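Local coordinates for tannase (Fusobacterium nucleatum subsp. nucleatum ATCC 25586, PDB 6YQ4), which acts as a tannase, a hydrolase with detoxicant activity against gallotannins, probably cleaving their ester bonds by means of an alpha/beta-hydrolase fold, at residues A[73-84]-A[110-121]; A[226-234]-A[246-257]. One frame throughout, in Å; residues are numbered along the deposited sequence.

Contact 1: residues A[73-84]-A[110-121]; sequences IFFPNTVGGYMP and VVAAPGARGRTL
Strands 73-76 and 110-114 run parallel, with Ile73 beside Val110 and Phe74 beside Val111; Phe74 N donates to Val110 O (2.7 Å) and Ala112 N to Phe74 O (3.0 Å). Further on, two waters join the chains, one linking Pro76 O to Pro114 O and the other Thr78 N to Pro114 O. With CG anti to the backbone N (chi1 -167°), the Phe75 ring extends to Pro114, whose CD lies over one face, 4.0 Å from the Phe75 ring centroid, in a CH-pi contact. Beyond the strands Arg119 grips the 80-83 turn twice. Its NE bonds Gly81 O (2.8 Å) in the guanidinium plane, while its backbone N bonds Tyr82 O (2.8 Å). Met83 bends at chi2 and chi3 to set SD over the centre of the guanidinium, 3.6 Å from Arg119 CZ; Asn367 and Arg236 O take NH1. The strands belong to a beta-alpha-beta crossover whose helix 100-106 packs on Phe74, Pro76 and Val111. Helix 167-177 meets Phe75, helix 134-148 meets Pro114, and strands 160-163 and 48-54 continue the sheet on either side of the pair.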
loop_
_atom_site.group_PDB
_atom_site.type_symbol
_atom_site.label_atom_id
_atom_site.label_comp_id
_atom_site.label_asym_id
_atom_site.label_seq_id
_atom_site.Cartn_x
_atom_site.Cartn_y
_atom_site.Cartn_z
ATOM N N ILE A 73 -1.988 18.262 6.100
ATOM C CA ILE A 73 -3.021 17.359 6.591
ATOM C C ILE A 73 -2.492 15.946 6.410
ATOM O O ILE A 73 -2.226 15.512 5.278
ATOM C CB ILE A 73 -4.365 17.582 5.870
ATOM C CG1 ILE A 73 -4.885 18.995 6.160
ATOM C CG2 ILE A 73 -5.423 16.553 6.309
ATOM C CD1 ILE A 73 -6.244 19.290 5.569
ATOM N N PHE A 74 -2.304 15.244 7.532
ATOM C CA PHE A 74 -1.812 13.874 7.535
ATOM C C PHE A 74 -3.006 12.931 7.414
ATOM O O PHE A 74 -3.916 12.964 8.253
ATOM C CB PHE A 74 -1.008 13.599 8.807
ATOM C CG PHE A 74 -0.394 12.214 8.859
ATOM C CD1 PHE A 74 0.630 11.859 7.980
ATOM C CD2 PHE A 74 -0.829 11.277 9.793
ATOM C CE1 PHE A 74 1.205 10.589 8.023
ATOM C CE2 PHE A 74 -0.261 9.994 9.843
ATOM C CZ PHE A 74 0.761 9.645 8.940
ATOM N N PHE A 75 -2.979 12.077 6.390
ATOM C CA PHE A 75 -4.121 11.276 5.944
ATOM C C PHE A 75 -3.820 9.771 6.016
ATOM O O PHE A 75 -3.664 9.112 4.979
ATOM C CB PHE A 75 -4.474 11.721 4.521
ATOM C CG PHE A 75 -5.803 11.234 4.019
ATOM C CD1 PHE A 75 -6.988 11.836 4.439
ATOM C CD2 PHE A 75 -5.877 10.193 3.100
ATOM C CE1 PHE A 75 -8.234 11.376 3.986
ATOM C CE2 PHE A 75 -7.120 9.743 2.626
ATOM C CZ PHE A 75 -8.293 10.335 3.073
ATOM N N PRO A 76 -3.753 9.187 7.222
ATOM C CA PRO A 76 -3.532 7.727 7.332
ATOM C C PRO A 76 -4.798 6.885 7.178
ATOM O O PRO A 76 -5.844 7.189 7.754
ATOM C CB PRO A 76 -2.966 7.562 8.752
ATOM C CG PRO A 76 -3.640 8.683 9.538
ATOM C CD PRO A 76 -3.832 9.837 8.550
ATOM N N ASN A 77 -4.688 5.793 6.417
ATOM C CA ASN A 77 -5.721 4.759 6.374
ATOM C C ASN A 77 -5.217 3.498 7.071
ATOM O O ASN A 77 -4.013 3.305 7.239
ATOM C CB ASN A 77 -6.180 4.465 4.926
ATOM C CG ASN A 77 -5.275 3.483 4.180
ATOM O OD1 ASN A 77 -5.276 2.293 4.481
ATOM N ND2 ASN A 77 -4.535 3.976 3.151
ATOM N N THR A 78 -6.154 2.646 7.502
ATOM C CA THR A 78 -5.822 1.492 8.336
ATOM C C THR A 78 -6.031 0.159 7.629
ATOM O O THR A 78 -6.011 -0.892 8.289
ATOM C CB THR A 78 -6.624 1.512 9.652
ATOM O OG1 THR A 78 -8.011 1.230 9.408
ATOM C CG2 THR A 78 -6.492 2.873 10.355
ATOM N N VAL A 79 -6.204 0.177 6.307
ATOM C CA VAL A 79 -6.582 -1.013 5.547
ATOM C C VAL A 79 -5.431 -2.016 5.512
ATOM O O VAL A 79 -4.270 -1.659 5.273
ATOM C CB VAL A 79 -6.994 -0.607 4.128
ATOM C CG1 VAL A 79 -7.103 -1.821 3.213
ATOM C CG2 VAL A 79 -8.268 0.219 4.173
ATOM N N GLY A 80 -5.749 -3.271 5.779
ATOM C CA GLY A 80 -4.833 -4.364 5.513
ATOM C C GLY A 80 -5.608 -5.507 4.890
ATOM O O GLY A 80 -6.794 -5.706 5.166
ATOM N N GLY A 81 -4.934 -6.246 4.022
ATOM C CA GLY A 81 -5.561 -7.374 3.377
ATOM C C GLY A 81 -6.679 -7.025 2.420
ATOM O O GLY A 81 -7.317 -7.934 1.875
ATOM N N TYR A 82 -6.912 -5.744 2.174
ATOM C CA TYR A 82 -8.048 -5.246 1.414
ATOM C C TYR A 82 -9.346 -5.490 2.153
ATOM O O TYR A 82 -10.420 -5.542 1.538
ATOM C CB TYR A 82 -8.094 -5.838 -0.006
ATOM C CG TYR A 82 -7.031 -5.239 -0.888
ATOM C CD1 TYR A 82 -7.159 -3.941 -1.391
ATOM C CD2 TYR A 82 -5.873 -5.947 -1.184
ATOM C CE1 TYR A 82 -6.162 -3.374 -2.172
ATOM C CE2 TYR A 82 -4.868 -5.382 -1.965
ATOM C CZ TYR A 82 -5.022 -4.107 -2.475
ATOM O OH TYR A 82 -4.019 -3.572 -3.274
ATOM N N MET A 83 -9.249 -5.630 3.457
ATOM C CA MET A 83 -10.327 -5.801 4.413
ATOM C C MET A 83 -10.809 -4.439 4.889
ATOM O O MET A 83 -10.073 -3.450 4.815
ATOM C CB MET A 83 -9.834 -6.635 5.594
ATOM C CG MET A 83 -9.568 -8.070 5.230
ATOM S SD MET A 83 -11.123 -8.988 5.101
ATOM C CE MET A 83 -11.653 -9.005 6.798
ATOM N N PRO A 84 -12.042 -4.353 5.385
ATOM C CA PRO A 84 -12.540 -3.072 5.913
ATOM C C PRO A 84 -11.618 -2.498 6.983
ATOM O O PRO A 84 -11.163 -3.204 7.888
ATOM C CB PRO A 84 -13.902 -3.448 6.517
ATOM C CG PRO A 84 -14.283 -4.717 5.851
ATOM C CD PRO A 84 -13.004 -5.447 5.593
ATOM N N VAL A 110 -2.524 18.718 11.038
ATOM C CA VAL A 110 -3.908 18.292 11.185
ATOM C C VAL A 110 -4.011 16.836 10.737
ATOM O O VAL A 110 -3.374 16.412 9.766
ATOM C CB VAL A 110 -4.852 19.210 10.389
ATOM C CG1 VAL A 110 -6.207 18.536 10.183
ATOM C CG2 VAL A 110 -5.037 20.530 11.105
ATOM N N VAL A 111 -4.785 16.045 11.466
ATOM C CA VAL A 111 -4.929 14.627 11.172
ATOM C C VAL A 111 -6.362 14.370 10.750
ATOM O O VAL A 111 -7.300 14.655 11.505
ATOM C CB VAL A 111 -4.551 13.760 12.375
ATOM C CG1 VAL A 111 -4.868 12.291 12.074
ATOM C CG2 VAL A 111 -3.081 13.953 12.697
ATOM N N ALA A 112 -6.532 13.860 9.533
ATOM C CA ALA A 112 -7.809 13.357 9.043
ATOM C C ALA A 112 -7.571 11.900 8.695
ATOM O O ALA A 112 -6.749 11.597 7.824
ATOM C CB ALA A 112 -8.313 14.151 7.841
ATOM N N ALA A 113 -8.251 11.004 9.404
ATOM C CA ALA A 113 -8.009 9.561 9.313
ATOM C C ALA A 113 -9.297 8.857 8.893
ATOM O O ALA A 113 -10.183 8.612 9.738
ATOM C CB ALA A 113 -7.510 9.015 10.658
ATOM N N PRO A 114 -9.452 8.509 7.620
ATOM C CA PRO A 114 -10.710 7.912 7.171
ATOM C C PRO A 114 -10.737 6.409 7.377
ATOM O O PRO A 114 -9.724 5.716 7.208
ATOM C CB PRO A 114 -10.715 8.225 5.680
ATOM C CG PRO A 114 -9.281 8.040 5.331
ATOM C CD PRO A 114 -8.487 8.593 6.512
ATOM N N GLY A 115 -11.931 5.901 7.732
ATOM C CA GLY A 115 -12.221 4.512 7.486
ATOM C C GLY A 115 -12.609 4.294 6.032
ATOM O O GLY A 115 -12.846 5.243 5.282
ATOM N N ALA A 116 -12.679 3.018 5.645
ATOM C CA ALA A 116 -12.994 2.624 4.277
ATOM C C ALA A 116 -13.533 1.202 4.286
ATOM O O ALA A 116 -13.143 0.386 5.129
ATOM C CB ALA A 116 -11.759 2.718 3.361
ATOM N N ARG A 117 -14.430 0.914 3.338
ATOM C CA ARG A 117 -14.967 -0.433 3.188
ATOM C C ARG A 117 -13.892 -1.382 2.679
ATOM O O ARG A 117 -12.857 -0.975 2.160
ATOM C CB ARG A 117 -16.153 -0.463 2.222
ATOM C CG ARG A 117 -17.334 0.417 2.604
ATOM C CD ARG A 117 -18.321 0.509 1.447
ATOM N NE ARG A 117 -17.910 1.536 0.495
ATOM C CZ ARG A 117 -18.364 1.624 -0.750
ATOM N NH1 ARG A 117 -19.259 0.751 -1.187
ATOM N NH2 ARG A 117 -17.931 2.592 -1.550
ATOM N N GLY A 118 -14.153 -2.673 2.841
ATOM C CA GLY A 118 -13.216 -3.700 2.441
ATOM C C GLY A 118 -13.985 -4.920 1.988
ATOM O O GLY A 118 -15.220 -4.946 2.003
ATOM N N ARG A 119 -13.221 -5.962 1.660
ATOM C CA ARG A 119 -13.663 -7.007 0.751
ATOM C C ARG A 119 -14.695 -7.958 1.353
ATOM O O ARG A 119 -15.435 -8.588 0.594
ATOM C CB ARG A 119 -12.436 -7.791 0.247
ATOM C CG ARG A 119 -11.577 -8.384 1.363
ATOM C CD ARG A 119 -10.436 -9.132 0.748
ATOM N NE ARG A 119 -9.509 -9.744 1.700
ATOM C CZ ARG A 119 -9.738 -10.862 2.379
ATOM N NH1 ARG A 119 -10.935 -11.500 2.312
ATOM N NH2 ARG A 119 -8.782 -11.320 3.179
ATOM N N THR A 120 -14.786 -8.084 2.676
ATOM C CA THR A 120 -15.768 -9.000 3.256
ATOM C C THR A 120 -17.092 -8.333 3.617
ATOM O O THR A 120 -18.015 -9.031 4.040
ATOM C CB THR A 120 -15.204 -9.686 4.506
ATOM O OG1 THR A 120 -14.689 -8.698 5.397
ATOM C CG2 THR A 120 -14.082 -10.644 4.145
ATOM N N LEU A 121 -17.221 -7.027 3.438
ATOM C CA LEU A 121 -18.382 -6.290 3.929
ATOM C C LEU A 121 -19.662 -6.615 3.153
ATOM O O LEU A 121 -19.676 -6.645 1.922
ATOM C CB LEU A 121 -18.088 -4.800 3.831
ATOM C CG LEU A 121 -18.687 -3.784 4.779
ATOM C CD1 LEU A 121 -18.764 -4.314 6.224
ATOM C CD2 LEU A 121 -17.771 -2.558 4.680
HETATM O O HOH W 1 -7.764 6.126 9.357
HETATM O O HOH W 2 -8.602 3.181 6.860
#

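Contact 2: residues A[226-234]-A[246-257]; sequences VNSYSRMEF and RSLTRSTVQGNL
Tyr229 and Gly255 face each other in a two-stranded antiparallel ribbon in which backbone bonds do most of the joining. Tyr229 N donates to Gly255 O, the return bond from Gly255 N being weak, and Arg231 and Val253 form a reciprocal pair through Arg231 N to Val253 O (3.1 Å) and Val253 N to Arg231 O (3.0 Å). Leu257 N to Asn227 O (2.7 Å) closes one end; a weak bond from Glu233 N to Ser251 O lies at the other. Arg231 O has a second donor, Thr252 OG1 (3.0 Å), which comes from above the carbonyl plane, whereas Val253 N approaches almost head-on.

Among the apolar contacts, Tyr229 stands with CG between its backbone N and carbonyl carbon (chi1 57°), which folds the ring over the Gly255 backbone. Gly255 CA sits over the face, 4.1 Å from the Tyr229 ring centroid, a CH-pi contact of the kind described as aromatic rescue of glycine. Leu257 CD2 reaches Tyr229 CD1 (4.1 Å). Alongside, the extended Arg231 and Val253 point the same way, Arg231 CG touching Val253 CG1 at 3.7 Å, before the guanidinium leaves for Ser352 and Met350 O.

At the far end Phe234 presents its ring edge to a face of the Arg246 guanidinium, the planes 69° apart, with Phe234 CE1 3.3 Å from Arg246 NH2. Arg246 NH2 also forms a salt bridge with Asp446, and NE bonds Tyr243 O.

Paired amides and a glycine covered by tyrosine thus hold this surface ribbon together, while Arg231 and Arg246 direct their charged ends to partners beyond it. The bonds to Asp446 and Tyr243 O, with the edge of Phe234 against one face, probably set how the Arg246 guanidinium is turned where its side chain touches His476, a residue of a probable Ser-His-Asp triad.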
loop_
_atom_site.group_PDB
_atom_site.type_symbol
_atom_site.label_atom_id
_atom_site.label_comp_id
_atom_site.label_asym_id
_atom_site.label_seq_id
_atom_site.Cartn_x
_atom_site.Cartn_y
_atom_site.Cartn_z
ATOM N N VAL A 226 13.057 -21.812 -5.074
ATOM C CA VAL A 226 12.901 -21.892 -3.627
ATOM C C VAL A 226 11.646 -22.726 -3.382
ATOM O O VAL A 226 10.527 -22.222 -3.454
ATOM C CB VAL A 226 12.811 -20.502 -2.991
ATOM C CG1 VAL A 226 12.880 -20.595 -1.453
ATOM C CG2 VAL A 226 13.917 -19.589 -3.546
ATOM N N ASN A 227 11.831 -24.013 -3.119
ATOM C CA ASN A 227 10.740 -24.979 -3.158
ATOM C C ASN A 227 10.247 -25.404 -1.779
ATOM O O ASN A 227 9.381 -26.281 -1.686
ATOM C CB ASN A 227 11.164 -26.208 -3.963
ATOM C CG ASN A 227 11.363 -25.885 -5.432
ATOM O OD1 ASN A 227 10.723 -24.974 -5.971
ATOM N ND2 ASN A 227 12.251 -26.618 -6.082
ATOM N N SER A 228 10.756 -24.804 -0.715
ATOM C CA SER A 228 10.230 -25.016 0.627
ATOM C C SER A 228 9.783 -23.668 1.176
ATOM O O SER A 228 10.530 -22.688 1.084
ATOM C CB SER A 228 11.286 -25.647 1.529
ATOM O OG SER A 228 12.197 -24.655 1.962
ATOM N N TYR A 229 8.566 -23.606 1.711
ATOM C CA TYR A 229 7.970 -22.352 2.153
ATOM C C TYR A 229 7.748 -22.351 3.663
ATOM O O TYR A 229 7.836 -23.388 4.334
ATOM C CB TYR A 229 6.636 -22.084 1.433
ATOM C CG TYR A 229 5.604 -23.201 1.616
ATOM C CD1 TYR A 229 5.581 -24.299 0.769
ATOM C CD2 TYR A 229 4.666 -23.153 2.644
ATOM C CE1 TYR A 229 4.658 -25.318 0.940
ATOM C CE2 TYR A 229 3.740 -24.157 2.818
ATOM C CZ TYR A 229 3.740 -25.238 1.965
ATOM O OH TYR A 229 2.822 -26.243 2.144
ATOM N N SER A 230 7.469 -21.155 4.190
ATOM C CA SER A 230 6.917 -20.976 5.530
ATOM C C SER A 230 6.325 -19.580 5.630
ATOM O O SER A 230 6.930 -18.608 5.181
ATOM C CB SER A 230 7.945 -21.193 6.642
ATOM O OG SER A 230 9.107 -20.433 6.424
ATOM N N ARG A 231 5.145 -19.499 6.229
ATOM C CA ARG A 231 4.332 -18.293 6.219
ATOM C C ARG A 231 3.328 -18.392 7.353
ATOM O O ARG A 231 3.012 -19.483 7.842
ATOM C CB ARG A 231 3.590 -18.126 4.884
ATOM C CG ARG A 231 2.615 -19.311 4.559
ATOM C CD ARG A 231 1.854 -19.062 3.243
ATOM N NE ARG A 231 1.186 -20.257 2.727
ATOM C CZ ARG A 231 1.694 -21.095 1.823
ATOM N NH1 ARG A 231 2.900 -20.891 1.324
ATOM N NH2 ARG A 231 0.996 -22.157 1.427
ATOM N N MET A 232 2.811 -17.245 7.756
ATOM C CA MET A 232 1.681 -17.273 8.659
ATOM C C MET A 232 0.439 -17.600 7.852
ATOM O O MET A 232 0.321 -17.219 6.685
ATOM C CB MET A 232 1.553 -15.949 9.413
ATOM C CG MET A 232 2.602 -15.860 10.521
ATOM S SD MET A 232 3.077 -14.223 11.113
ATOM C CE MET A 232 3.907 -14.680 12.647
ATOM N N GLU A 233 -0.454 -18.371 8.452
ATOM C CA GLU A 233 -1.700 -18.749 7.803
ATOM C C GLU A 233 -2.670 -17.581 7.909
ATOM O O GLU A 233 -3.034 -17.165 9.009
ATOM C CB GLU A 233 -2.261 -20.014 8.442
ATOM C CG GLU A 233 -3.739 -20.253 8.213
ATOM C CD GLU A 233 -4.305 -21.250 9.210
ATOM O OE1 GLU A 233 -5.125 -20.858 10.070
ATOM O OE2 GLU A 233 -3.906 -22.429 9.140
ATOM N N PHE A 234 -3.043 -17.020 6.769
ATOM C CA PHE A 234 -4.109 -16.039 6.686
ATOM C C PHE A 234 -5.306 -16.701 6.016
ATOM O O PHE A 234 -5.141 -17.549 5.137
ATOM C CB PHE A 234 -3.647 -14.786 5.920
ATOM C CG PHE A 234 -2.530 -14.027 6.618
ATOM C CD1 PHE A 234 -1.575 -13.339 5.892
ATOM C CD2 PHE A 234 -2.435 -14.030 8.014
ATOM C CE1 PHE A 234 -0.546 -12.647 6.540
ATOM C CE2 PHE A 234 -1.409 -13.349 8.675
ATOM C CZ PHE A 234 -0.460 -12.657 7.936
ATOM N N ARG A 246 2.940 -7.619 11.933
ATOM C CA ARG A 246 3.620 -8.914 12.034
ATOM C C ARG A 246 4.227 -9.183 13.441
ATOM O O ARG A 246 4.955 -10.175 13.593
ATOM C CB ARG A 246 4.715 -9.033 10.969
ATOM C CG ARG A 246 4.181 -9.157 9.562
ATOM C CD ARG A 246 2.992 -10.135 9.521
ATOM N NE ARG A 246 2.246 -10.009 8.273
ATOM C CZ ARG A 246 2.606 -10.553 7.115
ATOM N NH1 ARG A 246 3.714 -11.289 7.018
ATOM N NH2 ARG A 246 1.851 -10.359 6.049
ATOM N N SER A 247 3.976 -8.376 14.470
ATOM C CA SER A 247 4.425 -8.701 15.816
ATOM C C SER A 247 3.373 -9.459 16.622
ATOM O O SER A 247 3.600 -9.735 17.808
ATOM C CB SER A 247 4.832 -7.424 16.564
ATOM O OG SER A 247 3.707 -6.756 17.115
ATOM N N LEU A 248 2.237 -9.806 16.015
ATOM C CA LEU A 248 1.186 -10.538 16.711
ATOM C C LEU A 248 1.389 -12.041 16.522
ATOM O O LEU A 248 1.883 -12.489 15.483
ATOM C CB LEU A 248 -0.198 -10.101 16.215
ATOM C CG LEU A 248 -0.579 -8.626 16.447
ATOM C CD1 LEU A 248 -1.726 -8.212 15.532
ATOM C CD2 LEU A 248 -0.919 -8.331 17.911
ATOM N N THR A 249 1.034 -12.813 17.552
ATOM C CA THR A 249 1.241 -14.260 17.530
ATOM C C THR A 249 0.253 -14.929 16.585
ATOM O O THR A 249 -0.964 -14.846 16.792
ATOM C CB THR A 249 1.089 -14.840 18.933
ATOM O OG1 THR A 249 2.299 -14.637 19.669
ATOM C CG2 THR A 249 0.782 -16.334 18.867
ATOM N N ARG A 250 0.773 -15.578 15.537
ATOM C CA ARG A 250 -0.035 -16.367 14.616
ATOM C C ARG A 250 0.616 -17.716 14.403
ATOM O O ARG A 250 1.833 -17.860 14.537
ATOM C CB ARG A 250 -0.253 -15.685 13.266
ATOM C CG ARG A 250 -1.510 -14.906 13.307
ATOM C CD ARG A 250 -1.143 -13.716 14.082
ATOM N NE ARG A 250 0.160 -13.206 13.672
ATOM C CZ ARG A 250 0.358 -11.980 13.061
ATOM N NH1 ARG A 250 -0.669 -11.185 12.851
ATOM N NH2 ARG A 250 1.596 -11.614 12.705
ATOM N N SER A 251 -0.215 -18.709 14.106
ATOM C CA SER A 251 0.281 -20.029 13.767
ATOM C C SER A 251 0.862 -20.020 12.355
ATOM O O SER A 251 0.515 -19.186 11.511
ATOM C CB SER A 251 -0.831 -21.069 13.895
ATOM O OG SER A 251 -1.976 -20.680 13.158
ATOM N N THR A 252 1.765 -20.963 12.105
ATOM C CA THR A 252 2.595 -20.940 10.911
ATOM C C THR A 252 2.484 -22.270 10.176
ATOM O O THR A 252 2.409 -23.331 10.797
ATOM C CB THR A 252 4.063 -20.615 11.290
ATOM O OG1 THR A 252 4.807 -20.246 10.126
ATOM C CG2 THR A 252 4.737 -21.786 11.977
ATOM N N VAL A 253 2.442 -22.210 8.848
ATOM C CA VAL A 253 2.401 -23.404 8.013
ATOM C C VAL A 253 3.685 -23.470 7.193
ATOM O O VAL A 253 4.225 -22.438 6.773
ATOM C CB VAL A 253 1.142 -23.428 7.116
ATOM C CG1 VAL A 253 1.052 -22.200 6.272
ATOM C CG2 VAL A 253 1.095 -24.690 6.248
ATOM N N GLN A 254 4.192 -24.688 6.997
ATOM C CA GLN A 254 5.415 -24.894 6.242
ATOM C C GLN A 254 5.360 -26.248 5.557
ATOM O O GLN A 254 4.704 -27.184 6.028
ATOM C CB GLN A 254 6.663 -24.808 7.124
ATOM C CG GLN A 254 6.555 -25.552 8.446
ATOM C CD GLN A 254 5.720 -24.808 9.471
ATOM O OE1 GLN A 254 5.804 -23.590 9.580
ATOM N NE2 GLN A 254 4.907 -25.538 10.222
ATOM N N GLY A 255 6.073 -26.338 4.446
ATOM C CA GLY A 255 6.112 -27.561 3.679
ATOM C C GLY A 255 6.953 -27.352 2.441
ATOM O O GLY A 255 7.725 -26.400 2.360
ATOM N N ASN A 256 6.779 -28.247 1.473
ATOM C CA ASN A 256 7.511 -28.239 0.217
ATOM C C ASN A 256 6.543 -28.152 -0.957
ATOM O O ASN A 256 5.528 -28.853 -0.989
ATOM C CB ASN A 256 8.372 -29.497 0.090
ATOM C CG ASN A 256 9.414 -29.598 1.184
ATOM O OD1 ASN A 256 9.424 -30.547 1.965
ATOM N ND2 ASN A 256 10.308 -28.618 1.240
ATOM N N LEU A 257 6.872 -27.306 -1.929
ATOM C CA LEU A 257 6.054 -27.166 -3.128
ATOM C C LEU A 257 5.833 -28.511 -3.818
ATOM O O LEU A 257 6.771 -29.291 -4.007
ATOM C CB LEU A 257 6.716 -26.190 -4.105
ATOM C CG LEU A 257 6.790 -24.686 -3.812
ATOM C CD1 LEU A 257 7.236 -23.888 -5.075
ATOM C CD2 LEU A 257 5.461 -24.180 -3.288
#

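Following the chain from the N terminus, contact 1 closes first: strand 73-76 leads through helix 100-106 to strand 110-114, inside the mixed central sheet. The chain then adds strands 160-163 and 202-206 to that sheet and passes through helix 212-223 before contact 2 opens. Contact 2 returns the chain on itself through a short connection holding helix 240-244, forming a separate two-stranded sheet. The loops follow in series, neither nesting nor crossing. The centres of contact 1 and contact 2 lie about 26 Å apart, and the nearest atoms of contacts 1 and 2 about 7 Å, without touching. Tyr243 and Arg236, from the connection within contact 2, bond Arg119 of contact 1, the Tyr243 bond weakly, tying ribbon to core.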